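Local coordinates for protein putative lipase/esterase (Lactobacillus plantarum WCFS1, PDB 3BXP) that probably hydrolyses carboxylic esters, as a putative lipase or carboxylesterase of the alpha/beta hydrolase superfamily, at residues Q3-T8 against I94-T99; T59-A64 against L262-L267; R185-A190 against V214-Q219. One frame throughout, in Å; residues are numbered along the deposited sequence.

In the fold
The three contacts are spread around one eight-stranded mixed sheet. Contact 1 joins the outermost strand 2-9 to helix 85-99, contact 2 packs helix 54-63 against the late helix 258-269, and contact 3 sets the loop ahead of strand 194-199 on helix 208-219, which leads to the other outermost strand, 224-229. Centres of contacts 1 and 3 are about 30 Å apart, on opposite sides of the chain's centre; contact 2 has its centre about 21 Å from that of contact 1 and about 24 Å from that of contact 3. Along the chain, contacts 1 and 2 interleave, whereas contact 3 falls wholly between the segments of contact 2. Early and late elements are thus tied into a single alpha/beta hydrolase domain.

Contact 1 of 3, residues Q3-T8 against I94-T99; sequences QVEQRT and IDWITT
The backbones of strand 2-9 and helix 85-99 stay well apart, 10.7 Å between the CA atoms of Arg7 and Trp96, and long side chains bridge the interval. Trp96 spans most of it: its CG lies anti to the backbone N (chi1 -178°), which carries the indole off the helix and presents its NE1 and CZ2 edge to the strand. From the opposite direction comes Glu5, whose extended chain brings OE2 to 3.8 Å from Trp96 CZ2, at the ring's edge and in its plane. The carboxylate itself is turned 73° from the indole. Its other oxygen, OE1, is hydrogen-bonded to Trp22 NE1 on the adjacent strand, so the group is tied down within the sheet as well as resting against the ring. In an alpha/beta hydrolase fold such as this one, helices pack on the sheet; here the indole of Trp96, near the end of helix 85-99, reaches the side chains of the outermost strand, which pairs antiparallel with strand 16-23, and Trp96 also touches Ile18 of that neighbour. Arg7 approaches the same indole edge. It has two conformers, which makes its place less sure; in one, Arg7 NH1 lies 3.6 Å from Trp96 NE1, with the guanidinium nearly perpendicular to the ring. In that conformer Arg7 NH1 also makes a long salt bridge of 3.6 Å with Glu5 OE2, which meets the guanidinium at its edge. On the helix side, Thr99 OG1 donates to Trp96 O over 2.6 Å, in the carbonyl plane and on a lone pair.

Contact 2 of 3, residues T59-A64 against L262-L267; sequences TRMMAA and LALRWL. With PGO (S-1,2-propanediol), chain J.
Thr59 OG1 is held by two partners: the backbone O of Ala55, one turn earlier in helix 54-63, and O2 of a propanediol, PGO, at 2.6 Å. The diol, probably from the crystallisation liquor, also brings its C3 to 3.8 Å from SE of Met62. Another side of the helix meets helix 258-269, and there Leu264 carries the contact. Its CG stands anti to the carbonyl carbon (chi1 -71°), and the two methyls fork, one to Ala64 and Met61, the other to Arg60. Leu264 CD2 touches Ala64 CB at 3.6 Å and rests against SE of Met61, a selenomethionine, at 3.8 Å. Met61 gets there because its chain bends at chi2 and chi3, which also brings CE near Leu264 CD1. Leu264 CD1 lies over one face of the Arg60 guanidinium, offset toward the rim and 3.6 Å from Arg60 NH2. Pro260 touches both Arg60 and Met61, while Leu273 packs on Leu264. Between 59-64 and 262-267 of this alpha/beta hydrolase domain, the contact is thus apolar and gathers on Leu264, and even the charged residue contributes the flat face of its guanidinium, a surface suited to van der Waals contact.

Contact 3 of 3, residues R185-A190 against V214-Q219; sequences RLVTPA and VQAMLQ
Val187 and Ala216 bring the loop 185-190 onto the helical part of a beta-alpha-beta crossover, in which helix 208-219 connects the parallel, neighbouring strands 194-199 and 224-229 of the alpha/beta hydrolase sheet. The CA atoms of Val187 and Ala216 are 6.2 Å apart, close enough for a short side chain to fill the space between loop and helix. The apolar contacts all converge on this valine. Val187 CG2 meets Ala216 CB at 3.8 Å, while Val187 CG1 rests against SE of Met217, a selenomethionine, at 3.7 Å. Met217 starts out away from the loop, yet bends at chi2 and chi3 bring SE round to Val187, the two side chains crossing at about a right angle. Beyond the valine, Met217 packs on Ala194 and Thr224 of the two flanking strands and on Asn127 of helix 118-129. With CG1 of Val187 anti to the backbone N (chi1 171°), that methyl faces Met217 SE and Ala216 O while CG2 lies on Ala216 CB. An alanine here, without CG1 and CG2, is likely to open a gap beside Met217 SE and weaken the packing on Ala216 CB. Polar contacts lie around this patch: Thr188 N is hydrogen-bonded to Ser191 OG, within the loop. On the helix, Ala216 O is hydrogen-bonded to His220 ND1, and Val187 CG1 approaches the same oxygen to 3.5 Å.

Contact 1 of 3, residues Q3-T8 against I94-T99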
loop_
_atom_site.group_PDB
_atom_site.type_symbol
_atom_site.label_atom_id
_atom_site.label_comp_id
_atom_site.label_asym_id
_atom_site.label_seq_id
_atom_site.Cartn_x
_atom_site.Cartn_y
_atom_site.Cartn_z
ATOM N N GLN B 3 -27.743 19.752 6.533
ATOM C CA GLN B 3 -29.074 19.571 5.951
ATOM C C GLN B 3 -29.026 18.313 5.125
ATOM O O GLN B 3 -28.108 18.120 4.347
ATOM C CB GLN B 3 -29.485 20.743 5.042
ATOM C CG GLN B 3 -29.633 22.133 5.681
ATOM C CD GLN B 3 -29.945 23.175 4.601
ATOM O OE1 GLN B 3 -30.469 22.831 3.539
ATOM N NE2 GLN B 3 -29.584 24.427 4.846
ATOM N N VAL B 4 -30.016 17.449 5.282
ATOM C CA VAL B 4 -30.108 16.252 4.443
ATOM C C VAL B 4 -31.086 16.546 3.280
ATOM O O VAL B 4 -32.186 17.024 3.518
ATOM C CB VAL B 4 -30.589 15.011 5.267
ATOM C CG1 VAL B 4 -30.616 13.746 4.367
ATOM C CG2 VAL B 4 -29.694 14.811 6.499
ATOM N N GLU B 5 -30.706 16.237 2.027
ATOM C CA GLU B 5 -31.587 16.421 0.853
ATOM C C GLU B 5 -31.646 15.116 0.083
ATOM O O GLU B 5 -30.662 14.638 -0.397
ATOM C CB GLU B 5 -31.022 17.513 -0.062
ATOM C CG GLU B 5 -31.830 17.710 -1.321
ATOM C CD GLU B 5 -31.448 18.938 -2.103
ATOM O OE1 GLU B 5 -30.443 19.629 -1.790
ATOM O OE2 GLU B 5 -32.171 19.221 -3.056
ATOM N N GLN B 6 -32.839 14.552 -0.057
ATOM C CA GLN B 6 -33.043 13.350 -0.862
ATOM C C GLN B 6 -33.564 13.798 -2.217
ATOM O O GLN B 6 -34.417 14.679 -2.296
ATOM C CB GLN B 6 -34.155 12.473 -0.245
ATOM C CG GLN B 6 -34.113 12.244 1.213
ATOM C CD GLN B 6 -33.057 11.306 1.582
ATOM O OE1 GLN B 6 -32.410 10.701 0.716
ATOM N NE2 GLN B 6 -32.855 11.138 2.878
ATOM N N ARG B 7 -33.043 13.224 -3.304
ATOM C CA ARG B 7 -33.563 13.508 -4.631
ATOM C C ARG B 7 -33.491 12.295 -5.516
ATOM O O ARG B 7 -32.635 11.424 -5.332
ATOM C CB ARG B 7 -32.754 14.586 -5.381
ATOM C CG ARG B 7 -32.674 15.988 -4.755
ATOM C CD ARG B 7 -33.894 16.889 -5.018
ATOM N NE ARG B 7 -34.192 17.113 -6.429
ATOM C CZ ARG B 7 -33.826 18.186 -7.122
ATOM N NH1 ARG B 7 -33.116 19.139 -6.541
ATOM N NH2 ARG B 7 -34.160 18.303 -8.407
ATOM N N THR B 8 -34.370 12.290 -6.517
ATOM C CA THR B 8 -34.318 11.329 -7.605
ATOM C C THR B 8 -33.974 12.142 -8.841
ATOM O O THR B 8 -34.730 13.076 -9.242
ATOM C CB THR B 8 -35.688 10.585 -7.831
ATOM O OG1 THR B 8 -36.059 9.905 -6.627
ATOM C CG2 THR B 8 -35.651 9.554 -8.980
ATOM N N ILE B 94 -22.230 14.851 -10.576
ATOM C CA ILE B 94 -21.226 15.897 -10.538
ATOM C C ILE B 94 -21.835 17.208 -11.100
ATOM O O ILE B 94 -21.719 18.292 -10.492
ATOM C CB ILE B 94 -19.953 15.515 -11.316
ATOM C CG1 ILE B 94 -19.185 14.370 -10.588
ATOM C CG2 ILE B 94 -19.075 16.738 -11.479
ATOM C CD1 ILE B 94 -18.115 13.658 -11.470
ATOM N N ASP B 95 -22.506 17.113 -12.235
ATOM C CA ASP B 95 -23.193 18.288 -12.795
ATOM C C ASP B 95 -24.204 18.879 -11.817
ATOM O O ASP B 95 -24.204 20.067 -11.496
ATOM C CB ASP B 95 -23.881 17.863 -14.080
ATOM C CG ASP B 95 -24.492 19.013 -14.843
ATOM O OD1 ASP B 95 -25.435 19.576 -14.321
ATOM O OD2 ASP B 95 -24.088 19.303 -15.977
ATOM N N TRP B 96 -25.030 18.012 -11.246
ATOM C CA TRP B 96 -26.013 18.500 -10.273
ATOM C C TRP B 96 -25.350 19.250 -9.099
ATOM O O TRP B 96 -25.764 20.343 -8.696
ATOM C CB TRP B 96 -26.899 17.349 -9.791
ATOM C CG TRP B 96 -27.945 17.801 -8.838
ATOM C CD1 TRP B 96 -29.148 18.416 -9.139
ATOM C CD2 TRP B 96 -27.903 17.680 -7.404
ATOM N NE1 TRP B 96 -29.838 18.670 -7.967
ATOM C CE2 TRP B 96 -29.095 18.236 -6.902
ATOM C CE3 TRP B 96 -26.969 17.137 -6.497
ATOM C CZ2 TRP B 96 -29.380 18.268 -5.522
ATOM C CZ3 TRP B 96 -27.255 17.188 -5.133
ATOM C CH2 TRP B 96 -28.452 17.747 -4.671
ATOM N N ILE B 97 -24.253 18.697 -8.594
ATOM C CA ILE B 97 -23.518 19.334 -7.498
ATOM C C ILE B 97 -23.098 20.736 -7.923
ATOM O O ILE B 97 -23.206 21.659 -7.129
ATOM C CB ILE B 97 -22.308 18.476 -7.062
ATOM C CG1 ILE B 97 -22.805 17.244 -6.256
ATOM C CG2 ILE B 97 -21.293 19.305 -6.277
ATOM C CD1 ILE B 97 -21.838 16.103 -6.137
ATOM N N THR B 98 -22.608 20.892 -9.152
ATOM C CA THR B 98 -22.192 22.215 -9.602
ATOM C C THR B 98 -23.360 23.197 -9.581
ATOM O O THR B 98 -23.193 24.364 -9.265
ATOM C CB THR B 98 -21.477 22.256 -10.995
ATOM O OG1 THR B 98 -22.366 21.930 -12.068
ATOM C CG2 THR B 98 -20.278 21.354 -11.014
ATOM N N THR B 99 -24.558 22.727 -9.905
ATOM C CA THR B 99 -25.681 23.593 -9.967
ATOM C C THR B 99 -26.035 24.018 -8.537
ATOM O O THR B 99 -26.725 25.013 -8.372
ATOM C CB THR B 99 -26.937 22.976 -10.678
ATOM O OG1 THR B 99 -27.495 21.950 -9.869
ATOM C CG2 THR B 99 -26.599 22.429 -12.091
#

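Contact 2 of 3, residues T59-A64 against L262-L267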
loop_
_atom_site.group_PDB
_atom_site.type_symbol
_atom_site.label_atom_id
_atom_site.label_comp_id
_atom_site.label_asym_id
_atom_site.label_seq_id
_atom_site.Cartn_x
_atom_site.Cartn_y
_atom_site.Cartn_z
ATOM N N THR B 59 -19.990 9.973 7.671
ATOM C CA THR B 59 -19.977 10.723 8.962
ATOM C C THR B 59 -18.575 11.228 9.276
ATOM O O THR B 59 -18.364 12.400 9.608
ATOM C CB THR B 59 -20.527 9.813 10.102
ATOM O OG1 THR B 59 -21.875 9.436 9.798
ATOM C CG2 THR B 59 -20.476 10.504 11.492
ATOM N N ARG B 60 -17.606 10.330 9.159
ATOM C CA ARG B 60 -16.196 10.641 9.460
ATOM C C ARG B 60 -15.678 11.724 8.504
ATOM O O ARG B 60 -15.015 12.674 8.919
ATOM C CB ARG B 60 -15.346 9.367 9.356
ATOM C CG ARG B 60 -13.851 9.521 9.661
ATOM C CD ARG B 60 -13.608 10.093 11.031
ATOM N NE ARG B 60 -12.245 10.587 11.284
ATOM C CZ ARG B 60 -11.874 11.863 11.192
ATOM N NH1 ARG B 60 -12.726 12.781 10.766
ATOM N NH2 ARG B 60 -10.630 12.230 11.505
HETATM N N MSE B 61 -16.013 11.586 7.229
HETATM C CA MSE B 61 -15.480 12.507 6.201
HETATM C C MSE B 61 -16.053 13.889 6.440
HETATM O O MSE B 61 -15.324 14.881 6.421
HETATM C CB MSE B 61 -15.779 12.026 4.785
HETATM C CG MSE B 61 -14.870 10.872 4.339
HETATM SE SE MSE B 61 -12.971 10.720 4.814
HETATM C CE MSE B 61 -13.115 10.121 6.653
HETATM N N MSE B 62 -17.339 13.953 6.754
HETATM C CA MSE B 62 -17.966 15.237 7.053
HETATM C C MSE B 62 -17.348 15.918 8.248
HETATM O O MSE B 62 -17.171 17.139 8.220
HETATM C CB MSE B 62 -19.450 15.102 7.227
HETATM C CG MSE B 62 -20.035 14.674 5.909
HETATM SE SE MSE B 62 -21.861 14.723 5.971
HETATM C CE MSE B 62 -22.077 16.665 5.859
ATOM N N ALA B 63 -17.025 15.140 9.290
ATOM C CA ALA B 63 -16.452 15.728 10.498
ATOM C C ALA B 63 -15.133 16.400 10.172
ATOM O O ALA B 63 -14.656 17.272 10.932
ATOM C CB ALA B 63 -16.269 14.659 11.614
ATOM N N ALA B 64 -14.533 16.029 9.041
ATOM C CA ALA B 64 -13.303 16.679 8.590
ATOM C C ALA B 64 -13.525 18.019 7.872
ATOM O O ALA B 64 -12.570 18.741 7.553
ATOM C CB ALA B 64 -12.472 15.741 7.677
ATOM N N LEU B 262 -5.353 8.243 7.281
ATOM C CA LEU B 262 -4.426 8.278 6.156
ATOM C C LEU B 262 -5.015 8.994 4.961
ATOM O O LEU B 262 -4.324 9.759 4.272
ATOM C CB LEU B 262 -3.978 6.884 5.777
ATOM C CG LEU B 262 -3.176 6.053 6.772
ATOM C CD1 LEU B 262 -3.014 4.607 6.245
ATOM C CD2 LEU B 262 -1.812 6.623 7.104
ATOM N N ALA B 263 -6.285 8.708 4.682
ATOM C CA ALA B 263 -6.944 9.329 3.534
ATOM C C ALA B 263 -7.064 10.793 3.701
ATOM O O ALA B 263 -6.847 11.532 2.785
ATOM C CB ALA B 263 -8.347 8.647 3.323
ATOM N N LEU B 264 -7.423 11.237 4.913
ATOM C CA LEU B 264 -7.559 12.669 5.161
ATOM C C LEU B 264 -6.231 13.382 4.980
ATOM O O LEU B 264 -6.162 14.433 4.314
ATOM C CB LEU B 264 -8.117 12.902 6.554
ATOM C CG LEU B 264 -9.602 12.471 6.557
ATOM C CD1 LEU B 264 -10.175 12.392 7.927
ATOM C CD2 LEU B 264 -10.508 13.419 5.683
ATOM N N ARG B 265 -5.158 12.799 5.519
ATOM C CA ARG B 265 -3.841 13.406 5.380
ATOM C C ARG B 265 -3.446 13.485 3.914
ATOM O O ARG B 265 -2.857 14.473 3.465
ATOM C CB ARG B 265 -2.769 12.625 6.173
ATOM C CG ARG B 265 -3.040 12.531 7.666
ATOM N N TRP B 266 -3.750 12.428 3.164
ATOM C CA TRP B 266 -3.456 12.404 1.737
ATOM C C TRP B 266 -4.193 13.545 1.016
ATOM O O TRP B 266 -3.655 14.180 0.102
ATOM C CB TRP B 266 -3.878 11.058 1.111
ATOM C CG TRP B 266 -3.539 10.866 -0.308
ATOM C CD1 TRP B 266 -2.344 10.478 -0.835
ATOM C CD2 TRP B 266 -4.421 11.058 -1.417
ATOM N NE1 TRP B 266 -2.429 10.405 -2.203
ATOM C CE2 TRP B 266 -3.704 10.741 -2.582
ATOM C CE3 TRP B 266 -5.776 11.385 -1.514
ATOM C CZ2 TRP B 266 -4.282 10.774 -3.863
ATOM C CZ3 TRP B 266 -6.344 11.463 -2.797
ATOM C CH2 TRP B 266 -5.615 11.130 -3.933
ATOM N N LEU B 267 -5.430 13.795 1.421
ATOM C CA LEU B 267 -6.225 14.834 0.752
ATOM C C LEU B 267 -5.584 16.185 1.039
ATOM O O LEU B 267 -5.521 17.035 0.183
ATOM C CB LEU B 267 -7.671 14.787 1.213
ATOM C CG LEU B 267 -8.545 13.638 0.709
ATOM C CD1 LEU B 267 -9.874 13.588 1.446
ATOM C CD2 LEU B 267 -8.757 13.734 -0.797
HETATM C C1 PGO J . -24.422 9.178 7.380
HETATM C C2 PGO J . -24.533 10.636 7.834
HETATM C C3 PGO J . -23.793 11.581 6.901
HETATM O O1 PGO J . -24.455 9.229 5.954
HETATM O O2 PGO J . -23.978 10.839 9.126
#

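Contact 3 of 3, residues R185-A190 against V214-Q219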
loop_
_atom_site.group_PDB
_atom_site.type_symbol
_atom_site.label_atom_id
_atom_site.label_comp_id
_atom_site.label_asym_id
_atom_site.label_seq_id
_atom_site.Cartn_x
_atom_site.Cartn_y
_atom_site.Cartn_z
ATOM N N ARG B 185 -7.045 -0.757 -17.279
ATOM C CA ARG B 185 -6.668 -0.631 -18.676
ATOM C C ARG B 185 -7.046 0.732 -19.262
ATOM O O ARG B 185 -6.624 1.084 -20.384
ATOM C CB ARG B 185 -7.245 -1.742 -19.538
ATOM C CG ARG B 185 -6.684 -3.114 -19.227
ATOM C CD ARG B 185 -7.268 -4.143 -20.198
ATOM N NE ARG B 185 -6.755 -5.492 -19.969
ATOM C CZ ARG B 185 -5.511 -5.852 -20.240
ATOM N NH1 ARG B 185 -4.668 -4.946 -20.717
ATOM N NH2 ARG B 185 -5.102 -7.097 -20.020
ATOM N N LEU B 186 -7.805 1.509 -18.509
ATOM C CA LEU B 186 -8.253 2.832 -18.947
ATOM C C LEU B 186 -7.451 3.959 -18.282
ATOM O O LEU B 186 -7.734 5.154 -18.474
ATOM C CB LEU B 186 -9.747 3.021 -18.662
ATOM C CG LEU B 186 -10.702 1.943 -19.227
ATOM C CD1 LEU B 186 -12.169 2.178 -18.867
ATOM C CD2 LEU B 186 -10.562 1.849 -20.708
ATOM N N VAL B 187 -6.457 3.569 -17.482
ATOM C CA VAL B 187 -5.581 4.532 -16.810
ATOM C C VAL B 187 -4.664 5.189 -17.866
ATOM O O VAL B 187 -4.158 4.514 -18.768
ATOM C CB VAL B 187 -4.728 3.885 -15.690
ATOM C CG1 VAL B 187 -3.667 4.867 -15.147
ATOM C CG2 VAL B 187 -5.662 3.324 -14.557
ATOM N N THR B 188 -4.498 6.500 -17.736
ATOM C CA THR B 188 -3.552 7.278 -18.558
ATOM C C THR B 188 -2.970 8.379 -17.641
ATOM O O THR B 188 -3.373 8.519 -16.502
ATOM C CB THR B 188 -4.226 7.963 -19.777
ATOM O OG1 THR B 188 -5.037 9.065 -19.329
ATOM C CG2 THR B 188 -5.072 6.959 -20.611
ATOM N N PRO B 189 -1.963 9.097 -18.114
ATOM C CA PRO B 189 -1.425 10.142 -17.258
ATOM C C PRO B 189 -2.455 11.208 -16.906
ATOM O O PRO B 189 -2.208 12.025 -16.013
ATOM C CB PRO B 189 -0.285 10.701 -18.123
ATOM C CG PRO B 189 0.169 9.490 -18.851
ATOM C CD PRO B 189 -1.104 8.861 -19.281
ATOM N N ALA B 190 -3.590 11.201 -17.593
ATOM C CA ALA B 190 -4.682 12.165 -17.345
ATOM C C ALA B 190 -5.596 11.763 -16.173
ATOM O O ALA B 190 -6.428 12.553 -15.722
ATOM C CB ALA B 190 -5.534 12.346 -18.618
ATOM N N VAL B 214 -3.473 0.009 -9.055
ATOM C CA VAL B 214 -2.264 0.699 -8.584
ATOM C C VAL B 214 -1.094 0.499 -9.550
ATOM O O VAL B 214 -0.363 1.438 -9.846
ATOM C CB VAL B 214 -1.921 0.322 -7.131
ATOM C CG1 VAL B 214 -0.616 0.997 -6.645
ATOM C CG2 VAL B 214 -3.135 0.724 -6.206
ATOM N N GLN B 215 -0.922 -0.716 -10.061
ATOM C CA GLN B 215 0.144 -0.941 -11.016
ATOM C C GLN B 215 0.046 0.046 -12.152
ATOM O O GLN B 215 1.011 0.678 -12.545
ATOM C CB GLN B 215 0.076 -2.374 -11.540
ATOM C CG GLN B 215 0.983 -2.681 -12.727
ATOM C CD GLN B 215 0.385 -2.309 -14.078
ATOM O OE1 GLN B 215 -0.811 -2.501 -14.324
ATOM N NE2 GLN B 215 1.219 -1.774 -14.956
ATOM N N ALA B 216 -1.166 0.193 -12.663
ATOM C CA ALA B 216 -1.388 0.979 -13.902
ATOM C C ALA B 216 -1.184 2.454 -13.619
ATOM O O ALA B 216 -0.650 3.188 -14.441
ATOM C CB ALA B 216 -2.840 0.740 -14.441
HETATM N N MSE B 217 -1.649 2.888 -12.450
HETATM C CA MSE B 217 -1.468 4.266 -12.077
HETATM C C MSE B 217 -0.009 4.616 -11.938
HETATM O O MSE B 217 0.422 5.697 -12.408
HETATM C CB MSE B 217 -2.168 4.569 -10.743
HETATM C CG MSE B 217 -3.639 4.568 -10.848
HETATM SE SE MSE B 217 -4.452 6.085 -11.734
HETATM C CE MSE B 217 -4.706 7.167 -10.186
ATOM N N LEU B 218 0.738 3.728 -11.276
ATOM C CA LEU B 218 2.153 3.948 -11.049
ATOM C C LEU B 218 2.870 3.875 -12.390
ATOM O O LEU B 218 3.856 4.588 -12.617
ATOM C CB LEU B 218 2.755 2.908 -10.076
ATOM C CG LEU B 218 2.384 2.943 -8.595
ATOM C CD1 LEU B 218 2.786 1.617 -7.892
ATOM C CD2 LEU B 218 3.022 4.134 -7.927
ATOM N N GLN B 219 2.411 3.012 -13.278
ATOM C CA GLN B 219 3.040 2.904 -14.602
ATOM C C GLN B 219 2.960 4.250 -15.382
ATOM O O GLN B 219 3.895 4.657 -16.083
ATOM C CB GLN B 219 2.398 1.748 -15.384
ATOM C CG GLN B 219 2.971 1.468 -16.790
ATOM C CD GLN B 219 4.457 1.069 -16.795
ATOM O OE1 GLN B 219 4.923 0.262 -15.973
ATOM N NE2 GLN B 219 5.201 1.616 -17.754
#